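Local coordinates for B-type Cna protein (Enterococcus faecium, PDB 6FWY), which is of unknown function but, as an LPXTG-anchored surface protein with a thioester domain, probably attaches covalently to host surfaces through its internal thioester, at residues A[181-186]-A[241-246]; A[154-159]-A[266-271]; A[23-28]-A[132-137]; A[94-99]-A[138-143]. All blocks are in the same frame, centred on the assembly; numbering follows the deposited sequence.

Contact 1 (A[181-186]-A[241-246]); sequences SNKTGN and VSTTNP
K183 NZ is gripped by three oxygens: across the contact it donates to T243 OG1 at 2.9 Å, and from the neighbouring loop P155 O and T157 OG1 also take its hydrogens. The chain reaches that point by bending twice, at chi2 (-66°) and again at chi4 (60°), so that its stem runs over V241 before its end turns to the T243 hydroxyl. CB of K183 lies 3.6 Å from V241 CB, the two side chains crossing at about a right angle, while the same CB comes within 3.5 Å of S242 O.

The backbones meet where strand 185-191 pairs with strand 231-250. S242 N donates to T184 O at 3.0 Å with an N-H...O angle of 166°, and V241 CA makes a CA-H...O contact of 3.3 Å to that same oxygen. G185 and V241 form an antiparallel non-hydrogen-bonded pair, their CA atoms 4.3 Å apart. Beside the S242 N bond a water bridges the two backbones, accepting from T184 N at 3.1 Å and donating to S242 O at 2.6 Å.

Just before, S181 OG accepts from K183 N in an ST turn while donating to E158 O, which fixes the lysine's backbone. With three acceptors around one ammonium, the lysine is probably kept charged, and its ammonium ties the turn before strand 185-191 to T243 of strand 231-250 and to the 154-159 loop.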
loop_
_atom_site.group_PDB
_atom_site.type_symbol
_atom_site.label_atom_id
_atom_site.label_comp_id
_atom_site.label_asym_id
_atom_site.label_seq_id
_atom_site.Cartn_x
_atom_site.Cartn_y
_atom_site.Cartn_z
ATOM N N SER A 181 8.859 5.295 11.644
ATOM C CA SER A 181 8.219 4.817 10.421
ATOM C C SER A 181 6.762 4.448 10.680
ATOM O O SER A 181 6.399 4.020 11.773
ATOM C CB SER A 181 8.962 3.603 9.855
ATOM O OG SER A 181 8.464 3.235 8.572
ATOM N N ASN A 182 5.938 4.603 9.646
ATOM C CA ASN A 182 4.570 4.092 9.669
ATOM C C ASN A 182 4.453 2.656 9.138
ATOM O O ASN A 182 3.353 2.151 9.008
ATOM C CB ASN A 182 3.630 5.024 8.916
ATOM C CG ASN A 182 3.886 5.039 7.421
ATOM O OD1 ASN A 182 4.983 4.707 6.963
ATOM N ND2 ASN A 182 2.882 5.448 6.653
ATOM N N LYS A 183 5.578 2.003 8.836
ATOM C CA LYS A 183 5.596 0.594 8.426
ATOM C C LYS A 183 6.529 -0.195 9.349
ATOM O O LYS A 183 7.438 0.363 9.940
ATOM C CB LYS A 183 6.056 0.453 6.970
ATOM C CG LYS A 183 5.295 1.299 5.948
ATOM C CD LYS A 183 3.842 0.876 5.789
ATOM C CE LYS A 183 3.048 1.846 4.902
ATOM N NZ LYS A 183 3.610 1.964 3.528
ATOM N N THR A 184 6.289 -1.499 9.450
ATOM C CA THR A 184 7.121 -2.387 10.265
ATOM C C THR A 184 8.281 -2.934 9.416
ATOM O O THR A 184 8.142 -3.146 8.190
ATOM C CB THR A 184 6.300 -3.547 10.903
ATOM O OG1 THR A 184 5.928 -4.512 9.907
ATOM C CG2 THR A 184 5.000 -3.029 11.566
ATOM N N GLY A 185 9.417 -3.140 10.077
ATOM C CA GLY A 185 10.644 -3.602 9.440
ATOM C C GLY A 185 11.867 -3.159 10.231
ATOM O O GLY A 185 11.822 -3.107 11.452
ATOM N N ASN A 186 12.957 -2.851 9.530
ATOM C CA ASN A 186 14.199 -2.349 10.152
ATOM C C ASN A 186 14.934 -1.461 9.163
ATOM O O ASN A 186 14.478 -1.294 8.032
ATOM C CB ASN A 186 15.108 -3.514 10.644
ATOM C CG ASN A 186 15.512 -4.461 9.538
ATOM O OD1 ASN A 186 15.747 -4.070 8.396
ATOM N ND2 ASN A 186 15.621 -5.719 9.880
ATOM N N VAL A 241 11.026 -2.326 4.737
ATOM C CA VAL A 241 9.729 -2.438 5.368
ATOM C C VAL A 241 8.793 -3.346 4.599
ATOM O O VAL A 241 9.018 -3.680 3.446
ATOM C CB VAL A 241 9.052 -1.063 5.559
ATOM C CG1 VAL A 241 9.956 -0.141 6.362
ATOM C CG2 VAL A 241 8.661 -0.423 4.224
ATOM N N SER A 242 7.748 -3.744 5.296
ATOM C CA SER A 242 6.641 -4.464 4.730
ATOM C C SER A 242 5.607 -3.403 4.352
ATOM O O SER A 242 5.371 -2.478 5.132
ATOM C CB SER A 242 6.089 -5.402 5.783
ATOM O OG SER A 242 5.148 -6.257 5.220
ATOM N N THR A 243 5.021 -3.514 3.160
ATOM C CA THR A 243 4.001 -2.581 2.713
ATOM C C THR A 243 2.942 -3.331 1.893
ATOM O O THR A 243 3.266 -4.245 1.137
ATOM C CB THR A 243 4.633 -1.400 1.911
ATOM O OG1 THR A 243 3.682 -0.331 1.744
ATOM C CG2 THR A 243 5.174 -1.842 0.503
ATOM N N THR A 244 1.677 -2.960 2.083
ATOM C CA THR A 244 0.547 -3.559 1.347
ATOM C C THR A 244 -0.039 -2.505 0.394
ATOM O O THR A 244 -0.692 -1.547 0.831
ATOM C CB THR A 244 -0.484 -4.169 2.327
ATOM O OG1 THR A 244 0.168 -5.180 3.122
ATOM C CG2 THR A 244 -1.639 -4.840 1.611
ATOM N N ASN A 245 0.239 -2.677 -0.905
ATOM C CA ASN A 245 -0.124 -1.717 -1.979
ATOM C C ASN A 245 -0.964 -2.408 -3.070
ATOM O O ASN A 245 -0.910 -3.631 -3.208
ATOM C CB ASN A 245 1.151 -1.157 -2.649
ATOM C CG ASN A 245 2.112 -0.481 -1.662
ATOM O OD1 ASN A 245 1.880 -0.457 -0.454
ATOM N ND2 ASN A 245 3.182 0.060 -2.179
ATOM N N PRO A 246 -1.740 -1.634 -3.845
ATOM C CA PRO A 246 -2.532 -2.237 -4.908
ATOM C C PRO A 246 -1.727 -2.458 -6.165
ATOM O O PRO A 246 -0.993 -1.567 -6.582
ATOM C CB PRO A 246 -3.640 -1.198 -5.157
ATOM C CG PRO A 246 -2.984 0.090 -4.844
ATOM C CD PRO A 246 -2.053 -0.201 -3.689
HETATM O O HOH W 1 4.312 -2.840 7.509
#

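Contact 2 (A[154-159]-A[266-271]); sequences TPNTEF and ETKDSK
T157 and E266 are brought together by two torsions. Chi1 of T157 (-68°) swings OG1 to the side of its own backbone N, while E266 holds CG opposite its N (chi1 177°) and keeps the rest of its chain straight, so that the carboxylate comes up to the threonine. T157 OG1 donates to E266 OE1 over a short 2.5 Å, meeting the oxygen from 55° above the carboxylate plane.

Two waters widen this link. One donates to P155 O and to E266 OE1, at 2.7 Å each. The other accepts from T157 N at 2.8 Å and donates to E266 OE2 at 2.8 Å, so both carboxylate oxygens are engaged, and the ammonium groups of K183 and K268, neither bonded to the carboxylate, would probably help to stabilise its negative charge.

In the fold, the irregular 154-159 segment leads from helix 131-150 into strand 159-169, and here it is laid against the long strand 258-277, with V241 of the adjacent strand 231-250 touching T157. Two residues on from E266, K268 extends its whole chain to the same loop and donates from NZ to T157 O at 2.8 Å, almost in line with the carbonyl.

F159 lays its ring against the 268-270 backbone. CD2 stands 3.2 Å from K268 O, which approaches obliquely, whereas the carbonyl carbon of D269 lies at the ring edge near its plane. Farther along that side, CE2 packs 3.8 Å from S270 CB, whose hydroxyl donates to K271 O and accepts from G237 N.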
loop_
_atom_site.group_PDB
_atom_site.type_symbol
_atom_site.label_atom_id
_atom_site.label_comp_id
_atom_site.label_asym_id
_atom_site.label_seq_id
_atom_site.Cartn_x
_atom_site.Cartn_y
_atom_site.Cartn_z
ATOM N N THR A 154 -2.495 7.691 1.098
ATOM C CA THR A 154 -1.698 7.002 0.081
ATOM C C THR A 154 -0.979 5.846 0.768
ATOM O O THR A 154 -0.956 5.786 2.001
ATOM C CB THR A 154 -0.635 7.937 -0.544
ATOM O OG1 THR A 154 0.470 8.091 0.356
ATOM C CG2 THR A 154 -1.227 9.346 -0.881
ATOM N N PRO A 155 -0.358 4.930 -0.019
ATOM C CA PRO A 155 0.478 3.876 0.588
ATOM C C PRO A 155 1.922 4.314 0.941
ATOM O O PRO A 155 2.786 3.457 1.162
ATOM C CB PRO A 155 0.478 2.789 -0.494
ATOM C CG PRO A 155 0.369 3.556 -1.768
ATOM C CD PRO A 155 -0.513 4.731 -1.478
ATOM N N ASN A 156 2.179 5.615 0.992
ATOM C CA ASN A 156 3.489 6.167 1.280
ATOM C C ASN A 156 4.117 5.600 2.577
ATOM O O ASN A 156 3.450 5.462 3.592
ATOM C CB ASN A 156 3.411 7.705 1.354
ATOM C CG ASN A 156 4.745 8.355 1.709
ATOM O OD1 ASN A 156 5.652 8.369 0.897
ATOM N ND2 ASN A 156 4.865 8.889 2.929
ATOM N N THR A 157 5.393 5.243 2.472
ATOM C CA THR A 157 6.213 4.844 3.606
ATOM C C THR A 157 6.903 6.099 4.127
ATOM O O THR A 157 7.621 6.760 3.389
ATOM C CB THR A 157 7.251 3.771 3.189
ATOM O OG1 THR A 157 6.560 2.564 2.857
ATOM C CG2 THR A 157 8.244 3.464 4.326
ATOM N N GLU A 158 6.635 6.437 5.383
ATOM C CA GLU A 158 7.367 7.478 6.094
ATOM C C GLU A 158 8.565 6.805 6.759
ATOM O O GLU A 158 8.421 5.734 7.367
ATOM C CB GLU A 158 6.501 8.129 7.179
ATOM C CG GLU A 158 5.206 8.780 6.706
ATOM C CD GLU A 158 4.272 9.161 7.863
ATOM O OE1 GLU A 158 4.568 8.793 9.038
ATOM O OE2 GLU A 158 3.231 9.855 7.628
ATOM N N PHE A 159 9.738 7.423 6.648
ATOM C CA PHE A 159 10.926 6.969 7.367
ATOM C C PHE A 159 11.843 8.137 7.696
ATOM O O PHE A 159 12.162 8.955 6.831
ATOM C CB PHE A 159 11.669 5.901 6.564
ATOM C CG PHE A 159 12.973 5.480 7.172
ATOM C CD1 PHE A 159 13.053 5.097 8.515
ATOM C CD2 PHE A 159 14.119 5.451 6.405
ATOM C CE1 PHE A 159 14.258 4.703 9.081
ATOM C CE2 PHE A 159 15.328 5.072 6.960
ATOM C CZ PHE A 159 15.401 4.682 8.304
ATOM N N GLU A 266 9.511 -2.771 0.651
ATOM C CA GLU A 266 9.970 -1.493 0.121
ATOM C C GLU A 266 11.246 -1.053 0.847
ATOM O O GLU A 266 11.339 -1.174 2.061
ATOM C CB GLU A 266 8.880 -0.417 0.276
ATOM C CG GLU A 266 9.279 0.983 -0.185
ATOM C CD GLU A 266 8.179 2.013 0.038
ATOM O OE1 GLU A 266 7.108 1.657 0.579
ATOM O OE2 GLU A 266 8.353 3.197 -0.372
ATOM N N THR A 267 12.210 -0.538 0.090
ATOM C CA THR A 267 13.388 0.133 0.656
ATOM C C THR A 267 13.254 1.658 0.492
ATOM O O THR A 267 12.773 2.130 -0.529
ATOM C CB THR A 267 14.695 -0.318 -0.010
ATOM O OG1 THR A 267 14.598 -0.136 -1.426
ATOM C CG2 THR A 267 15.020 -1.773 0.306
ATOM N N LYS A 268 13.672 2.403 1.504
ATOM C CA LYS A 268 13.584 3.849 1.494
ATOM C C LYS A 268 14.625 4.499 2.391
ATOM O O LYS A 268 14.769 4.111 3.545
ATOM C CB LYS A 268 12.194 4.304 1.938
ATOM C CG LYS A 268 11.941 5.805 1.729
ATOM C CD LYS A 268 10.450 6.110 1.748
ATOM C CE LYS A 268 10.204 7.594 1.627
ATOM N NZ LYS A 268 8.841 7.753 1.031
ATOM N N ASP A 269 15.321 5.497 1.852
ATOM C CA ASP A 269 16.382 6.213 2.558
ATOM C C ASP A 269 15.869 7.291 3.505
ATOM O O ASP A 269 14.883 7.969 3.213
ATOM C CB ASP A 269 17.335 6.899 1.570
ATOM C CG ASP A 269 18.278 5.931 0.889
ATOM O OD1 ASP A 269 18.223 4.730 1.181
ATOM O OD2 ASP A 269 19.108 6.378 0.065
ATOM N N SER A 270 16.586 7.461 4.616
ATOM C CA SER A 270 16.470 8.630 5.467
ATOM C C SER A 270 17.197 9.792 4.798
ATOM O O SER A 270 17.852 9.613 3.781
ATOM C CB SER A 270 17.156 8.353 6.820
ATOM O OG SER A 270 18.569 8.318 6.679
ATOM N N LYS A 271 17.151 10.950 5.430
ATOM C CA LYS A 271 18.101 12.007 5.113
ATOM C C LYS A 271 19.541 11.680 5.557
ATOM O O LYS A 271 19.782 10.738 6.315
ATOM C CB LYS A 271 17.671 13.313 5.784
ATOM C CG LYS A 271 16.301 13.806 5.350
ATOM C CD LYS A 271 15.656 14.672 6.423
ATOM C CE LYS A 271 14.252 15.085 5.993
ATOM N NZ LYS A 271 13.964 16.445 6.517
HETATM O O HOH W 2 4.516 1.895 -0.264
HETATM O O HOH W 3 6.643 5.365 -0.018
#

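Contact 3 (A[23-28]-A[132-137])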
loop_
_atom_site.group_PDB
_atom_site.type_symbol
_atom_site.label_atom_id
_atom_site.label_comp_id
_atom_site.label_asym_id
_atom_site.label_seq_id
_atom_site.Cartn_x
_atom_site.Cartn_y
_atom_site.Cartn_z
ATOM N N GLY A 23 -26.113 -7.672 -10.842
ATOM C CA GLY A 23 -25.873 -6.237 -10.738
ATOM C C GLY A 23 -27.088 -5.515 -10.236
ATOM O O GLY A 23 -28.212 -5.969 -10.440
ATOM N N TYR A 24 -26.855 -4.396 -9.556
ATOM C CA TYR A 24 -27.912 -3.530 -9.018
ATOM C C TYR A 24 -28.150 -2.264 -9.856
ATOM O O TYR A 24 -29.001 -1.451 -9.515
ATOM C CB TYR A 24 -27.520 -3.108 -7.606
ATOM C CG TYR A 24 -27.483 -4.266 -6.666
ATOM C CD1 TYR A 24 -26.331 -5.024 -6.528
ATOM C CD2 TYR A 24 -28.608 -4.618 -5.926
ATOM C CE1 TYR A 24 -26.302 -6.116 -5.677
ATOM C CE2 TYR A 24 -28.574 -5.687 -5.055
ATOM C CZ TYR A 24 -27.413 -6.417 -4.929
ATOM O OH TYR A 24 -27.410 -7.482 -4.078
ATOM N N ILE A 25 -27.367 -2.125 -10.921
ATOM C CA ILE A 25 -27.384 -0.999 -11.833
ATOM C C ILE A 25 -27.204 -1.534 -13.244
ATOM O O ILE A 25 -26.894 -2.697 -13.440
ATOM C CB ILE A 25 -26.273 0.052 -11.505
ATOM C CG1 ILE A 25 -24.858 -0.510 -11.652
ATOM C CG2 ILE A 25 -26.458 0.615 -10.091
ATOM C CD1 ILE A 25 -24.229 -0.408 -13.021
ATOM N N ARG A 26 -27.395 -0.656 -14.219
ATOM C CA ARG A 26 -27.076 -0.934 -15.616
ATOM C C ARG A 26 -26.272 0.254 -16.115
ATOM O O ARG A 26 -26.145 1.251 -15.407
ATOM C CB ARG A 26 -28.358 -1.149 -16.432
ATOM C CG ARG A 26 -29.139 -2.369 -15.983
ATOM C CD ARG A 26 -30.524 -2.453 -16.554
ATOM N NE ARG A 26 -31.422 -1.465 -15.961
ATOM C CZ ARG A 26 -32.625 -1.139 -16.455
ATOM N NH1 ARG A 26 -33.093 -1.734 -17.531
ATOM N NH2 ARG A 26 -33.363 -0.226 -15.841
ATOM N N VAL A 27 -25.723 0.141 -17.322
ATOM C CA VAL A 27 -24.936 1.210 -17.908
ATOM C C VAL A 27 -25.322 1.410 -19.370
ATOM O O VAL A 27 -25.305 0.438 -20.160
ATOM C CB VAL A 27 -23.422 0.947 -17.845
ATOM C CG1 VAL A 27 -22.636 2.117 -18.414
ATOM C CG2 VAL A 27 -22.967 0.652 -16.414
ATOM N N ASN A 28 -25.638 2.667 -19.710
ATOM C CA ASN A 28 -25.720 3.101 -21.092
ATOM C C ASN A 28 -24.323 3.132 -21.693
ATOM O O ASN A 28 -23.540 4.046 -21.477
ATOM C CB ASN A 28 -26.380 4.494 -21.221
ATOM C CG ASN A 28 -27.834 4.492 -20.783
ATOM O OD1 ASN A 28 -28.560 3.529 -21.006
ATOM N ND2 ASN A 28 -28.250 5.567 -20.141
ATOM N N ALA A 132 -34.876 0.369 -3.373
ATOM C CA ALA A 132 -34.179 0.517 -2.079
ATOM C C ALA A 132 -32.831 -0.199 -2.072
ATOM O O ALA A 132 -31.846 0.346 -1.558
ATOM C CB ALA A 132 -35.055 0.041 -0.925
ATOM N N GLU A 133 -32.778 -1.398 -2.669
ATOM C CA GLU A 133 -31.507 -2.131 -2.850
ATOM C C GLU A 133 -30.503 -1.306 -3.664
ATOM O O GLU A 133 -29.377 -1.065 -3.248
ATOM C CB GLU A 133 -31.735 -3.483 -3.539
ATOM C CG GLU A 133 -32.383 -4.543 -2.653
ATOM C CD GLU A 133 -32.600 -5.871 -3.379
ATOM O OE1 GLU A 133 -33.257 -5.903 -4.449
ATOM O OE2 GLU A 133 -32.134 -6.900 -2.867
ATOM N N THR A 134 -30.955 -0.845 -4.836
ATOM C CA THR A 134 -30.107 -0.073 -5.729
ATOM C C THR A 134 -29.651 1.229 -5.052
ATOM O O THR A 134 -28.487 1.599 -5.186
ATOM C CB THR A 134 -30.830 0.160 -7.076
ATOM O OG1 THR A 134 -30.942 -1.106 -7.744
ATOM C CG2 THR A 134 -30.104 1.175 -7.969
ATOM N N ALA A 135 -30.551 1.890 -4.313
ATOM C CA ALA A 135 -30.227 3.138 -3.607
ATOM C C ALA A 135 -29.162 2.972 -2.496
ATOM O O ALA A 135 -28.319 3.857 -2.303
ATOM C CB ALA A 135 -31.496 3.770 -3.039
ATOM N N ARG A 136 -29.207 1.861 -1.767
ATOM C CA ARG A 136 -28.130 1.531 -0.819
ATOM C C ARG A 136 -26.797 1.359 -1.554
ATOM O O ARG A 136 -25.777 1.894 -1.131
ATOM C CB ARG A 136 -28.467 0.269 -0.022
ATOM C CG ARG A 136 -29.540 0.478 1.031
ATOM C CD ARG A 136 -29.623 -0.695 1.985
ATOM N NE ARG A 136 -29.997 -1.933 1.298
ATOM C CZ ARG A 136 -31.242 -2.402 1.159
ATOM N NH1 ARG A 136 -32.287 -1.743 1.646
ATOM N NH2 ARG A 136 -31.445 -3.546 0.503
ATOM N N VAL A 137 -26.831 0.652 -2.683
ATOM C CA VAL A 137 -25.643 0.519 -3.534
ATOM C C VAL A 137 -25.124 1.882 -4.027
ATOM O O VAL A 137 -23.912 2.154 -3.960
ATOM C CB VAL A 137 -25.886 -0.457 -4.714
ATOM C CG1 VAL A 137 -24.737 -0.431 -5.712
ATOM C CG2 VAL A 137 -26.082 -1.861 -4.187
HETATM O O HOH W 4 -29.178 -7.166 -2.176
#
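The polar link joins T134 to the backbone of Y24: T134 OG1 donates to Y24 O at 2.7 Å, lying in the carbonyl plane on a lone pair, with a C=O...O angle of 141°. A chi1 of -68° places that hydroxyl beside the helix backbone N and leaves CG2 directed to I25, whose CG2 it meets at 4.3 Å. A second polar path runs through a water, which accepts from Y24 OH at 2.6 Å and donates to E133 OE2 at 3.0 Å; the other carboxylate oxygen, OE1, takes T130 N.

Apolar contacts hold the ring. V137 CG2 sits over one face, 4.1 Å from the centroid and 25° off the normal, a CH-pi contact shifted toward the CG rim. One helical turn earlier, E133 CB approaches obliquely, 4.1 Å from Y24 CD2.

Helix 131-150, within the thioester domain, is packed on the loop leading into strand 26-29. The ring of H129 also meets that of Y24, and helix 99-113 touches it through T100 and E101. The buried carbonyl of Y24 is satisfied by a side chain, its ring is covered on one face by the V137 methyl near CG, and its hydroxyl is held by a water shared with E133.

Contact 4 (A[94-99]-A[138-143]); sequences LGAGND and KKAFEK
L94 and A140 bring their backbones to within 5.0 Å, CA to CA, where the end of helix 91-94 meets helix 131-150. The last turn closes in a Schellman motif: G95 leaves helical geometry with a positive phi of 88°, and the chain then runs on irregularly to the start of helix 99-113. L94 O points at the other helix, 3.3 Å from A140 CA in a CA-H...O contact with an angle of 134° at the hydrogen, and only 3.5 Å from A140 CB.

So close an approach rests on small residues. A140 CB touches L94 CB at 4.2 Å and A96 CB at 4.3 Å. G95, having no side chain, lets the stem of K139, extended through its first three torsions, run alongside, with K139 CD 4.3 Å from G95 CA.

The segment is thus a helix-to-helix connection inside the thioester domain, packed against the long helix 131-150. At its far end N98 is the N-cap of helix 99-113, its OD1 accepting from E101 N. That helix also backs the alanines, A102 touching A96 and A105 touching A140.

K139 and K143, one turn apart and both exposed, reach across from the helix to G95 and L94. K143 does so by its aliphatic part, K143 CE standing 4.2 Å from L94 CD2. In that leucine, with CG beside the backbone N (chi1 -61°) and CD1 anti to CA, CD2 is the methyl left facing K143.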
loop_
_atom_site.group_PDB
_atom_site.type_symbol
_atom_site.label_atom_id
_atom_site.label_comp_id
_atom_site.label_asym_id
_atom_site.label_seq_id
_atom_site.Cartn_x
_atom_site.Cartn_y
_atom_site.Cartn_z
ATOM N N LEU A 94 -20.550 1.515 5.189
ATOM C CA LEU A 94 -20.739 2.015 3.821
ATOM C C LEU A 94 -22.184 2.425 3.446
ATOM O O LEU A 94 -22.388 3.076 2.426
ATOM C CB LEU A 94 -20.225 0.985 2.820
ATOM C CG LEU A 94 -18.735 0.650 2.939
ATOM C CD1 LEU A 94 -18.394 -0.593 2.118
ATOM C CD2 LEU A 94 -17.855 1.807 2.523
ATOM N N GLY A 95 -23.172 2.048 4.255
ATOM C CA GLY A 95 -24.576 2.311 3.943
ATOM C C GLY A 95 -25.214 1.220 3.098
ATOM O O GLY A 95 -26.380 1.314 2.748
ATOM N N ALA A 96 -24.453 0.174 2.783
ATOM C CA ALA A 96 -24.976 -0.994 2.091
ATOM C C ALA A 96 -25.768 -1.837 3.076
ATOM O O ALA A 96 -25.479 -1.848 4.257
ATOM C CB ALA A 96 -23.828 -1.796 1.503
ATOM N N GLY A 97 -26.780 -2.528 2.583
ATOM C CA GLY A 97 -27.638 -3.388 3.404
ATOM C C GLY A 97 -27.094 -4.776 3.682
ATOM O O GLY A 97 -27.606 -5.432 4.559
ATOM N N ASN A 98 -26.119 -5.226 2.896
ATOM C CA ASN A 98 -25.467 -6.538 3.081
ATOM C C ASN A 98 -24.106 -6.544 2.369
ATOM O O ASN A 98 -23.787 -5.599 1.645
ATOM C CB ASN A 98 -26.366 -7.672 2.571
ATOM C CG ASN A 98 -26.642 -7.584 1.075
ATOM O OD1 ASN A 98 -25.729 -7.591 0.253
ATOM N ND2 ASN A 98 -27.903 -7.502 0.713
ATOM N N ASP A 99 -23.333 -7.605 2.558
ATOM C CA ASP A 99 -21.982 -7.724 1.977
ATOM C C ASP A 99 -21.916 -7.818 0.447
ATOM O O ASP A 99 -20.902 -7.424 -0.139
ATOM C CB ASP A 99 -21.229 -8.911 2.583
ATOM C CG ASP A 99 -20.884 -8.693 4.057
ATOM O OD1 ASP A 99 -21.107 -7.572 4.578
ATOM O OD2 ASP A 99 -20.401 -9.631 4.719
ATOM N N LYS A 138 -26.044 2.736 -4.488
ATOM C CA LYS A 138 -25.694 4.093 -4.913
ATOM C C LYS A 138 -25.026 4.919 -3.792
ATOM O O LYS A 138 -24.023 5.590 -4.016
ATOM C CB LYS A 138 -26.946 4.819 -5.406
ATOM C CG LYS A 138 -26.665 6.157 -6.046
ATOM C CD LYS A 138 -27.909 6.768 -6.682
ATOM C CE LYS A 138 -27.494 8.013 -7.430
ATOM N NZ LYS A 138 -28.653 8.895 -7.707
ATOM N N LYS A 139 -25.617 4.872 -2.606
ATOM C CA LYS A 139 -25.083 5.542 -1.420
ATOM C C LYS A 139 -23.664 5.032 -1.083
ATOM O O LYS A 139 -22.745 5.831 -0.901
ATOM C CB LYS A 139 -26.044 5.330 -0.240
ATOM C CG LYS A 139 -25.777 6.216 0.970
ATOM C CD LYS A 139 -26.533 5.736 2.201
ATOM C CE LYS A 139 -26.092 6.464 3.453
ATOM N NZ LYS A 139 -27.182 7.305 4.011
ATOM N N ALA A 140 -23.496 3.714 -1.040
ATOM C CA ALA A 140 -22.170 3.100 -0.835
ATOM C C ALA A 140 -21.154 3.487 -1.905
ATOM O O ALA A 140 -20.030 3.869 -1.569
ATOM C CB ALA A 140 -22.278 1.579 -0.744
ATOM N N PHE A 141 -21.562 3.391 -3.175
ATOM C CA PHE A 141 -20.737 3.833 -4.321
ATOM C C PHE A 141 -20.221 5.262 -4.151
ATOM O O PHE A 141 -19.020 5.511 -4.262
ATOM C CB PHE A 141 -21.526 3.748 -5.650
ATOM C CG PHE A 141 -20.827 4.418 -6.805
ATOM C CD1 PHE A 141 -19.866 3.741 -7.526
ATOM C CD2 PHE A 141 -21.097 5.735 -7.133
ATOM C CE1 PHE A 141 -19.180 4.357 -8.560
ATOM C CE2 PHE A 141 -20.402 6.372 -8.160
ATOM C CZ PHE A 141 -19.454 5.687 -8.889
ATOM N N GLU A 142 -21.137 6.193 -3.895
ATOM C CA GLU A 142 -20.790 7.608 -3.761
ATOM C C GLU A 142 -19.828 7.890 -2.611
ATOM O O GLU A 142 -18.941 8.734 -2.725
ATOM C CB GLU A 142 -22.054 8.456 -3.613
ATOM C CG GLU A 142 -22.842 8.509 -4.901
ATOM C CD GLU A 142 -24.218 9.139 -4.762
ATOM O OE1 GLU A 142 -24.621 9.590 -3.656
ATOM O OE2 GLU A 142 -24.921 9.196 -5.792
ATOM N N LYS A 143 -20.022 7.195 -1.498
ATOM C CA LYS A 143 -19.083 7.296 -0.386
ATOM C C LYS A 143 -17.695 6.830 -0.835
ATOM O O LYS A 143 -16.729 7.556 -0.700
ATOM C CB LYS A 143 -19.558 6.470 0.811
ATOM C CG LYS A 143 -18.724 6.703 2.069
ATOM C CD LYS A 143 -19.363 6.099 3.306
ATOM C CE LYS A 143 -18.324 5.597 4.327
ATOM N NZ LYS A 143 -17.882 6.654 5.265
#

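The four contacts form two groups. Contacts 3 and 4, with centres 10 Å apart, sit on consecutive parts of helix 131-150 and cross along the chain: 23-28, 94-99, 132-137, 138-143. R136 of contact 3 packs against G95 and G97 of contact 4. Contacts 1 and 2, centres 8 Å apart, come later in sequence; 181-186 and 241-246 both fall between the segments of contact 2, and neighbouring strands 231-250 and 258-277 serve the pair. The groups lie 30 to 40 Å apart, centre to centre, though contacts 1, 2 and 3 reach one sheet. One group packs the helical region, while the other fastens the loop leaving that helix and the turn before strand 185-191 onto two later, long strands.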